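Local coordinates for putative Fe-S biosynthesis protein (Lactobacillus salivarius, PDB 2P2E) that is of unknown function but may take part in the biosynthesis or assembly of iron-sulphur clusters, at residues Y60-E66 and Y76-K82; S22-L27 and S55-Y60; A11-L15 and N97-R101. One frame throughout, in Å; residues are numbered along the deposited sequence.

Contact 1 (Y60-E66 and Y76-K82)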
loop_
_atom_site.group_PDB
_atom_site.type_symbol
_atom_site.label_atom_id
_atom_site.label_comp_id
_atom_site.label_asym_id
_atom_site.label_seq_id
_atom_site.Cartn_x
_atom_site.Cartn_y
_atom_site.Cartn_z
ATOM N N TYR A 60 -2.551 -2.337 13.486
ATOM C CA TYR A 60 -2.969 -2.325 12.101
ATOM C C TYR A 60 -3.651 -3.638 11.799
ATOM O O TYR A 60 -4.321 -3.785 10.788
ATOM C CB TYR A 60 -1.739 -2.187 11.212
ATOM C CG TYR A 60 -0.811 -3.376 11.303
ATOM C CD1 TYR A 60 -0.988 -4.484 10.484
ATOM C CD2 TYR A 60 0.222 -3.408 12.238
ATOM C CE1 TYR A 60 -0.158 -5.603 10.586
ATOM C CE2 TYR A 60 1.057 -4.524 12.356
ATOM C CZ TYR A 60 0.862 -5.623 11.525
ATOM O OH TYR A 60 1.675 -6.743 11.629
ATOM N N LYS A 61 -3.456 -4.609 12.672
ATOM C CA LYS A 61 -4.040 -5.927 12.469
ATOM C C LYS A 61 -5.565 -5.956 12.380
ATOM O O LYS A 61 -6.125 -6.394 11.378
ATOM C CB LYS A 61 -3.587 -6.870 13.587
ATOM C CG LYS A 61 -2.099 -7.141 13.614
ATOM C CD LYS A 61 -1.628 -7.851 12.335
ATOM C CE LYS A 61 -2.304 -9.218 12.132
ATOM N NZ LYS A 61 -1.873 -9.917 10.861
ATOM N N LYS A 62 -6.233 -5.504 13.431
ATOM C CA LYS A 62 -7.686 -5.523 13.462
ATOM C C LYS A 62 -8.325 -4.987 12.185
ATOM O O LYS A 62 -9.269 -5.586 11.658
ATOM C CB LYS A 62 -8.193 -4.742 14.669
ATOM C CG LYS A 62 -9.712 -4.718 14.814
ATOM C CD LYS A 62 -10.128 -4.263 16.222
ATOM C CE LYS A 62 -11.627 -3.959 16.333
ATOM N NZ LYS A 62 -12.007 -2.715 15.584
ATOM N N ASP A 63 -7.793 -3.876 11.679
ATOM C CA ASP A 63 -8.322 -3.255 10.471
ATOM C C ASP A 63 -7.748 -3.837 9.178
ATOM O O ASP A 63 -8.488 -4.308 8.327
ATOM C CB ASP A 63 -8.077 -1.744 10.528
ATOM C CG ASP A 63 -8.694 -1.105 11.762
ATOM O OD1 ASP A 63 -9.907 -1.305 11.975
ATOM O OD2 ASP A 63 -7.970 -0.408 12.518
ATOM N N TYR A 64 -6.433 -3.785 9.023
ATOM C CA TYR A 64 -5.781 -4.331 7.837
ATOM C C TYR A 64 -5.697 -5.817 8.093
ATOM O O TYR A 64 -4.637 -6.359 8.373
ATOM C CB TYR A 64 -4.408 -3.704 7.708
ATOM C CG TYR A 64 -4.539 -2.227 7.538
ATOM C CD1 TYR A 64 -4.728 -1.682 6.280
ATOM C CD2 TYR A 64 -4.618 -1.381 8.644
ATOM C CE1 TYR A 64 -4.999 -0.333 6.113
ATOM C CE2 TYR A 64 -4.893 -0.024 8.489
ATOM C CZ TYR A 64 -5.087 0.488 7.212
ATOM O OH TYR A 64 -5.384 1.810 7.016
ATOM N N ASN A 65 -6.855 -6.453 7.982
ATOM C CA ASN A 65 -7.047 -7.860 8.269
ATOM C C ASN A 65 -6.801 -8.856 7.157
ATOM O O ASN A 65 -6.974 -10.051 7.361
ATOM C CB ASN A 65 -8.466 -8.047 8.775
ATOM C CG ASN A 65 -9.492 -7.585 7.762
ATOM O OD1 ASN A 65 -9.261 -6.628 7.025
ATOM N ND2 ASN A 65 -10.631 -8.257 7.723
ATOM N N GLU A 66 -6.434 -8.385 5.976
ATOM C CA GLU A 66 -6.170 -9.314 4.893
ATOM C C GLU A 66 -4.802 -9.082 4.278
ATOM O O GLU A 66 -4.209 -8.011 4.428
ATOM C CB GLU A 66 -7.278 -9.251 3.845
ATOM C CG GLU A 66 -8.469 -10.120 4.237
ATOM C CD GLU A 66 -9.585 -10.124 3.203
ATOM O OE1 GLU A 66 -9.289 -10.306 1.999
ATOM O OE2 GLU A 66 -10.762 -9.958 3.600
ATOM N N TYR A 76 -0.621 -5.562 3.800
ATOM C CA TYR A 76 -1.858 -5.773 4.530
ATOM C C TYR A 76 -2.872 -4.758 4.059
ATOM O O TYR A 76 -2.505 -3.667 3.647
ATOM C CB TYR A 76 -1.608 -5.640 6.028
ATOM C CG TYR A 76 -0.839 -6.814 6.557
ATOM C CD1 TYR A 76 -1.495 -7.948 7.007
ATOM C CD2 TYR A 76 0.551 -6.823 6.536
ATOM C CE1 TYR A 76 -0.790 -9.063 7.424
ATOM C CE2 TYR A 76 1.270 -7.937 6.951
ATOM C CZ TYR A 76 0.591 -9.051 7.394
ATOM O OH TYR A 76 1.301 -10.149 7.819
ATOM N N TYR A 77 -4.147 -5.118 4.100
ATOM C CA TYR A 77 -5.190 -4.202 3.668
ATOM C C TYR A 77 -6.516 -4.486 4.355
ATOM O O TYR A 77 -6.757 -5.591 4.850
ATOM C CB TYR A 77 -5.372 -4.275 2.151
ATOM C CG TYR A 77 -5.949 -5.572 1.663
ATOM C CD1 TYR A 77 -7.287 -5.665 1.282
ATOM C CD2 TYR A 77 -5.158 -6.709 1.576
ATOM C CE1 TYR A 77 -7.822 -6.863 0.819
ATOM C CE2 TYR A 77 -5.683 -7.915 1.120
ATOM C CZ TYR A 77 -7.011 -7.981 0.742
ATOM O OH TYR A 77 -7.508 -9.169 0.284
ATOM N N LYS A 78 -7.374 -3.473 4.382
ATOM C CA LYS A 78 -8.674 -3.615 5.004
ATOM C C LYS A 78 -9.502 -4.516 4.111
ATOM O O LYS A 78 -9.654 -4.255 2.920
ATOM C CB LYS A 78 -9.323 -2.245 5.168
ATOM C CG LYS A 78 -8.538 -1.349 6.106
ATOM C CD LYS A 78 -9.153 0.024 6.268
ATOM C CE LYS A 78 -8.939 0.886 5.049
ATOM N NZ LYS A 78 -9.216 2.320 5.352
ATOM N N GLY A 79 -10.012 -5.597 4.690
ATOM C CA GLY A 79 -10.807 -6.537 3.926
ATOM C C GLY A 79 -11.719 -5.915 2.891
ATOM O O GLY A 79 -11.532 -6.118 1.699
ATOM N N TYR A 80 -12.688 -5.131 3.348
ATOM C CA TYR A 80 -13.657 -4.495 2.464
ATOM C C TYR A 80 -13.117 -3.797 1.228
ATOM O O TYR A 80 -13.716 -3.888 0.169
ATOM C CB TYR A 80 -14.518 -3.511 3.254
ATOM C CG TYR A 80 -13.790 -2.290 3.762
ATOM C CD1 TYR A 80 -13.775 -1.111 3.024
ATOM C CD2 TYR A 80 -13.156 -2.297 5.000
ATOM C CE1 TYR A 80 -13.154 0.037 3.509
ATOM C CE2 TYR A 80 -12.532 -1.153 5.499
ATOM C CZ TYR A 80 -12.540 0.010 4.747
ATOM O OH TYR A 80 -11.958 1.151 5.252
ATOM N N SER A 81 -12.001 -3.095 1.343
ATOM C CA SER A 81 -11.466 -2.391 0.183
ATOM C C SER A 81 -11.105 -3.345 -0.945
ATOM O O SER A 81 -10.774 -2.923 -2.048
ATOM C CB SER A 81 -10.250 -1.543 0.576
ATOM O OG SER A 81 -9.303 -2.303 1.296
ATOM N N LYS A 82 -11.189 -4.635 -0.662
ATOM C CA LYS A 82 -10.880 -5.667 -1.643
ATOM C C LYS A 82 -11.743 -5.456 -2.877
ATOM O O LYS A 82 -11.354 -5.819 -3.990
ATOM C CB LYS A 82 -11.169 -7.037 -1.031
ATOM C CG LYS A 82 -10.698 -8.226 -1.827
ATOM C CD LYS A 82 -10.944 -9.508 -1.021
ATOM C CE LYS A 82 -10.406 -10.760 -1.731
ATOM N NZ LYS A 82 -10.647 -12.006 -0.926
#

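Contact 2 (S22-L27 and S55-Y60)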
loop_
_atom_site.group_PDB
_atom_site.type_symbol
_atom_site.label_atom_id
_atom_site.label_comp_id
_atom_site.label_asym_id
_atom_site.label_seq_id
_atom_site.Cartn_x
_atom_site.Cartn_y
_atom_site.Cartn_z
ATOM N N SER A 22 13.165 -4.670 9.537
ATOM C CA SER A 22 12.576 -5.890 10.083
ATOM C C SER A 22 11.308 -5.593 10.882
ATOM O O SER A 22 10.381 -6.403 10.926
ATOM C CB SER A 22 13.573 -6.584 11.013
ATOM O OG SER A 22 14.784 -6.855 10.346
ATOM N N ASN A 23 11.289 -4.423 11.513
ATOM C CA ASN A 23 10.174 -3.998 12.346
ATOM C C ASN A 23 9.101 -3.263 11.535
ATOM O O ASN A 23 8.163 -2.686 12.101
ATOM C CB ASN A 23 10.705 -3.082 13.456
ATOM C CG ASN A 23 9.963 -3.259 14.769
ATOM O OD1 ASN A 23 9.242 -2.358 15.228
ATOM N ND2 ASN A 23 10.136 -4.428 15.387
ATOM N N ALA A 24 9.235 -3.291 10.213
ATOM C CA ALA A 24 8.281 -2.599 9.359
ATOM C C ALA A 24 7.302 -3.501 8.611
ATOM O O ALA A 24 7.653 -4.601 8.173
ATOM C CB ALA A 24 9.024 -1.723 8.372
ATOM N N VAL A 25 6.079 -2.993 8.467
ATOM C CA VAL A 25 4.979 -3.664 7.788
ATOM C C VAL A 25 4.381 -2.704 6.754
ATOM O O VAL A 25 4.263 -1.510 6.995
ATOM C CB VAL A 25 3.873 -4.077 8.799
ATOM C CG1 VAL A 25 2.653 -4.622 8.070
ATOM C CG2 VAL A 25 4.414 -5.115 9.758
ATOM N N LEU A 26 4.010 -3.234 5.594
ATOM C CA LEU A 26 3.430 -2.423 4.533
ATOM C C LEU A 26 1.925 -2.568 4.441
ATOM O O LEU A 26 1.382 -3.668 4.570
ATOM C CB LEU A 26 4.042 -2.798 3.188
ATOM C CG LEU A 26 5.499 -2.395 3.003
ATOM C CD1 LEU A 26 5.997 -2.868 1.673
ATOM C CD2 LEU A 26 5.612 -0.897 3.096
ATOM N N LEU A 27 1.257 -1.448 4.204
ATOM C CA LEU A 27 -0.180 -1.457 4.081
ATOM C C LEU A 27 -0.642 -0.781 2.803
ATOM O O LEU A 27 -0.139 0.279 2.427
ATOM C CB LEU A 27 -0.820 -0.737 5.259
ATOM C CG LEU A 27 -0.394 -1.120 6.668
ATOM C CD1 LEU A 27 -1.158 -0.232 7.634
ATOM C CD2 LEU A 27 -0.671 -2.587 6.946
ATOM N N SER A 55 4.902 0.095 12.107
ATOM C CA SER A 55 5.774 -0.814 12.841
ATOM C C SER A 55 4.911 -1.959 13.344
ATOM O O SER A 55 3.694 -1.828 13.478
ATOM C CB SER A 55 6.422 -0.108 14.029
ATOM O OG SER A 55 7.169 1.019 13.617
ATOM N N LYS A 56 5.546 -3.084 13.636
ATOM C CA LYS A 56 4.817 -4.245 14.102
ATOM C C LYS A 56 4.190 -4.045 15.473
ATOM O O LYS A 56 3.553 -4.955 15.997
ATOM C CB LYS A 56 5.743 -5.457 14.101
ATOM C CG LYS A 56 6.286 -5.758 12.711
ATOM C CD LYS A 56 7.182 -6.987 12.682
ATOM C CE LYS A 56 7.579 -7.339 11.251
ATOM N NZ LYS A 56 8.606 -8.433 11.220
ATOM N N ASP A 57 4.351 -2.861 16.053
ATOM C CA ASP A 57 3.761 -2.600 17.365
ATOM C C ASP A 57 2.426 -1.852 17.277
ATOM O O ASP A 57 1.577 -1.974 18.164
ATOM C CB ASP A 57 4.737 -1.813 18.258
ATOM C CG ASP A 57 5.309 -0.584 17.568
ATOM O OD1 ASP A 57 6.265 -0.739 16.781
ATOM O OD2 ASP A 57 4.797 0.536 17.803
HETATM N N MSE A 58 2.240 -1.085 16.210
HETATM C CA MSE A 58 1.011 -0.324 16.019
HETATM C C MSE A 58 -0.150 -1.257 15.690
HETATM O O MSE A 58 0.046 -2.329 15.119
HETATM C CB MSE A 58 1.231 0.709 14.911
HETATM C CG MSE A 58 2.201 1.816 15.325
HETATM SE SE MSE A 58 3.023 2.825 13.866
HETATM C CE MSE A 58 4.912 2.507 14.306
ATOM N N ASP A 59 -1.359 -0.863 16.064
ATOM C CA ASP A 59 -2.521 -1.704 15.809
ATOM C C ASP A 59 -3.102 -1.562 14.408
ATOM O O ASP A 59 -4.029 -0.791 14.177
ATOM C CB ASP A 59 -3.603 -1.426 16.844
ATOM C CG ASP A 59 -4.848 -2.255 16.611
ATOM O OD1 ASP A 59 -4.716 -3.483 16.375
ATOM O OD2 ASP A 59 -5.958 -1.675 16.672
ATOM N N TYR A 60 -2.551 -2.337 13.486
ATOM C CA TYR A 60 -2.969 -2.325 12.101
ATOM C C TYR A 60 -3.651 -3.638 11.799
ATOM O O TYR A 60 -4.321 -3.785 10.788
ATOM C CB TYR A 60 -1.739 -2.187 11.212
ATOM C CG TYR A 60 -0.811 -3.376 11.303
ATOM C CD1 TYR A 60 -0.988 -4.484 10.484
ATOM C CD2 TYR A 60 0.222 -3.408 12.238
ATOM C CE1 TYR A 60 -0.158 -5.603 10.586
ATOM C CE2 TYR A 60 1.057 -4.524 12.356
ATOM C CZ TYR A 60 0.862 -5.623 11.525
ATOM O OH TYR A 60 1.675 -6.743 11.629
#

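Contact 3 (A11-L15 and N97-R101)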
loop_
_atom_site.group_PDB
_atom_site.type_symbol
_atom_site.label_atom_id
_atom_site.label_comp_id
_atom_site.label_asym_id
_atom_site.label_seq_id
_atom_site.Cartn_x
_atom_site.Cartn_y
_atom_site.Cartn_z
ATOM N N ALA A 11 10.568 0.030 -8.646
ATOM C CA ALA A 11 9.648 0.279 -7.546
ATOM C C ALA A 11 10.117 -0.374 -6.253
ATOM O O ALA A 11 9.998 0.201 -5.177
ATOM C CB ALA A 11 8.256 -0.219 -7.910
ATOM N N ALA A 12 10.641 -1.585 -6.355
ATOM C CA ALA A 12 11.117 -2.276 -5.168
ATOM C C ALA A 12 12.289 -1.499 -4.596
ATOM O O ALA A 12 12.389 -1.305 -3.398
ATOM C CB ALA A 12 11.546 -3.688 -5.518
ATOM N N LYS A 13 13.170 -1.040 -5.472
ATOM C CA LYS A 13 14.329 -0.283 -5.038
ATOM C C LYS A 13 13.896 0.936 -4.236
ATOM O O LYS A 13 14.480 1.231 -3.201
ATOM C CB LYS A 13 15.162 0.149 -6.252
ATOM C CG LYS A 13 16.499 0.823 -5.912
ATOM C CD LYS A 13 17.400 -0.090 -5.070
ATOM C CE LYS A 13 18.844 0.441 -4.963
ATOM N NZ LYS A 13 18.944 1.827 -4.378
ATOM N N LYS A 14 12.863 1.629 -4.704
ATOM C CA LYS A 14 12.370 2.818 -4.016
ATOM C C LYS A 14 11.699 2.473 -2.685
ATOM O O LYS A 14 11.480 3.348 -1.841
ATOM C CB LYS A 14 11.372 3.566 -4.900
ATOM C CG LYS A 14 10.772 4.805 -4.253
ATOM C CD LYS A 14 9.474 5.201 -4.948
ATOM C CE LYS A 14 8.892 6.507 -4.404
ATOM N NZ LYS A 14 9.744 7.687 -4.759
ATOM N N LEU A 15 11.365 1.198 -2.507
ATOM C CA LEU A 15 10.720 0.732 -1.290
ATOM C C LEU A 15 11.702 0.007 -0.400
ATOM O O LEU A 15 11.367 -0.387 0.711
ATOM C CB LEU A 15 9.565 -0.208 -1.634
ATOM C CG LEU A 15 8.270 0.450 -2.124
ATOM C CD1 LEU A 15 7.316 -0.593 -2.699
ATOM C CD2 LEU A 15 7.627 1.190 -0.966
ATOM N N ASN A 97 7.316 11.446 -12.958
ATOM C CA ASN A 97 7.566 11.945 -11.617
ATOM C C ASN A 97 8.189 10.808 -10.818
ATOM O O ASN A 97 8.389 9.716 -11.351
ATOM C CB ASN A 97 6.236 12.392 -11.009
ATOM C CG ASN A 97 5.173 11.323 -11.122
ATOM O OD1 ASN A 97 5.273 10.273 -10.480
ATOM N ND2 ASN A 97 4.160 11.567 -11.951
ATOM N N SER A 98 8.496 11.041 -9.549
ATOM C CA SER A 98 9.117 9.998 -8.743
ATOM C C SER A 98 8.103 9.167 -7.977
ATOM O O SER A 98 8.467 8.448 -7.045
ATOM C CB SER A 98 10.101 10.615 -7.754
ATOM O OG SER A 98 9.437 11.461 -6.827
ATOM N N LEU A 99 6.834 9.257 -8.360
ATOM C CA LEU A 99 5.801 8.503 -7.666
ATOM C C LEU A 99 5.584 7.104 -8.221
ATOM O O LEU A 99 6.011 6.780 -9.335
ATOM C CB LEU A 99 4.483 9.265 -7.713
ATOM C CG LEU A 99 4.364 10.453 -6.766
ATOM C CD1 LEU A 99 3.117 11.248 -7.113
ATOM C CD2 LEU A 99 4.291 9.962 -5.337
ATOM N N LEU A 100 4.920 6.269 -7.430
ATOM C CA LEU A 100 4.629 4.919 -7.857
ATOM C C LEU A 100 3.285 4.892 -8.556
ATOM O O LEU A 100 2.513 5.847 -8.485
ATOM C CB LEU A 100 4.599 3.970 -6.667
ATOM C CG LEU A 100 5.935 3.712 -5.979
ATOM C CD1 LEU A 100 5.728 2.770 -4.815
ATOM C CD2 LEU A 100 6.912 3.117 -6.958
ATOM N N ARG A 101 3.011 3.784 -9.230
ATOM C CA ARG A 101 1.763 3.616 -9.947
ATOM C C ARG A 101 1.148 2.277 -9.562
ATOM O O ARG A 101 1.853 1.293 -9.398
ATOM C CB ARG A 101 2.031 3.646 -11.449
ATOM C CG ARG A 101 0.786 3.579 -12.284
ATOM C CD ARG A 101 1.120 3.159 -13.702
ATOM N NE ARG A 101 2.126 4.027 -14.298
ATOM C CZ ARG A 101 1.940 5.322 -14.555
ATOM N NH1 ARG A 101 0.771 5.903 -14.268
ATOM N NH2 ARG A 101 2.929 6.041 -15.089
#

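Contact 1 (Y60-E66 and Y76-K82)
E66 and Y77 form an antiparallel hydrogen-bonded pair, E66 N giving to Y77 O at 3.0 Å and Y77 N to E66 O at 2.9 Å. N65 and E66 both lie opposite Y77, a classic beta bulge, and an inverse gamma turn centred on Y64 runs into it. The side chain of N65 reaches past Y77 to the turn that follows: its OD1 receives the backbone N of G79 at 2.7 Å, the N-H lying in the plane of the amide and meeting a lone pair of OD1 (N-H...O 156°).

Aromatic packing makes up much of the rest. Y77 has CG between its backbone N and carbonyl carbon (chi1 68°), which swings the ring beneath E66; CB of E66 sits over one face, 3.7 Å from the centroid. K78 lies alongside Y64 and lays its CG over that ring, off centre. The edge of Y60 is directed at the face of Y76 in a T-shaped pair, planes at 62°, with CE1 of Y60 above the ring centre. Cutting Y77 back to an alanine would probably take away the ring under CB of E66 and let the E66 side chain turn more freely.

The one salt bridge across the contact is long, E66 OE1 to K82 NZ at 3.6 Å. The ammonium of K78 instead finds D32 and the carbonyls of F30 and V34, while Y64 OH bonds D29. The contact thus joins the loop entering strand 66-70 to the end of strand 75-77, with Y76 backbone-bonded to strand 24-30 and Y77 packed on I68 of strand 66-70.

Contact 2 (S22-L27 and S55-Y60)
S55 meets the start of strand 24-30 where strand 49-55 ends. It pairs with A24 as an antiparallel non-hydrogen-bonded pair, and its CA lies 3.1 Å from N23 O in a CA-H...O contact. The same carbonyl takes the backbone N of K56 at 3.1 Å, with the donor tilted 33° from the carbonyl plane, so two neighbouring residues of the turn converge on N23 O.

K56 then runs back along the other segment. With CG anti to its own carbonyl carbon (chi1 -60°) and the chain extended beyond it, the lysine reaches S22, whose O accepts from NZ at 2.7 Å, almost head-on to the carbonyl (C=O...N 171°). On the way K56 CG touches V25 CG2 at 3.6 Å, the two side chains crossing at about a right angle; the aliphatic part of the lysine therefore packs on the valine while the ammonium grips the backbone two residues before A24.

K56 and D57 form the corner of the type I turn from S55 to M58, a selenomethionine whose N returns to S55 O. An inverse gamma turn centred on D59, with a weak bond from Y60 N to M58 O, leads into Y60.

Y60 closes the contact against the alternate residues V25 and L27. V25 CG1 lies over one face of the Y60 ring, 4.2 Å from the centroid in a CH-pi contact, and V25 CG2 lies 3.7 Å from Y60 OH. L27 CD2 comes within 4.0 Å of Y60 CD1, in an oblique approach. Antiparallel strands 24-30 and 49-55 pair here at the start of one and the end of the other; a type I turn follows 49-55, and the chain folds back to lay Y60 on V25, L27 and V54.

Contact 3 (A11-L15 and N97-R101)
Helix-on-sheet packing joins A11-L15 to N97-R101: one turn of helix 9-19 rests on the start of strand 100-104, in the mixed beta-sheet whose first and last strands also pair. The contact is mostly buried and apolar, with one polar tie at its outer side.

L100 is the apolar centre. Its CB is directed at the helix, with CG anti to the carbonyl carbon (chi1 -68°), and the two methyls meet different residues. L100 CD2 meets A11 CB at 3.7 Å and also lies 3.9 Å from K14 CD, while L100 CD1 is turned to L15 CD1 at 4.3 Å, a looser approach. A11, K14 and L15, spaced one turn apart or adjacent, thus present a single helix face to one leucine. Around it, I91 of strand 88-93 packs on both A11 and L100, and I116 of strand 108-118 touches K14 and L100, so the helix turn also bears on the strands flanking 100-104.

The side chains of K14 and L100 run antiparallel, K14 away from the helix and L100 toward it. The lysine uses its methylenes for the leucine and carries its charge outward to the loop ahead of the strand. That loop is shaped by an Asx turn, in which N97 OD1 accepts L99 N at 2.8 Å; S98 is the middle residue of this turn, and its O belongs to the peptide whose N-H the asparagine takes. K14 extends from the helix as far as CE and then bends at its last torsion (chi4 68°), bringing NZ to S98 O at 2.7 Å, with the donor tilted 15° from the carbonyl plane.

Contacts 1 and 2 are neighbours, their centres about 13 Å apart; they share Y60 and touch where strands 75-77 and 24-30 lie side by side. Contact 3 is remote, with its centre about 23 Å from that of contact 1 and about 20 Å from that of contact 2, and it lies across the chain's centre from contact 1. Along the sequence, contact 2 closes before contact 1 opens, and both fall between the two segments of contact 3. All three reach the same mixed sheet. The loop 55-66 is thus packed against strands 24-30 and 75-77 at one part of the sheet, while helix 9-19 packs against strand 100-104 at another.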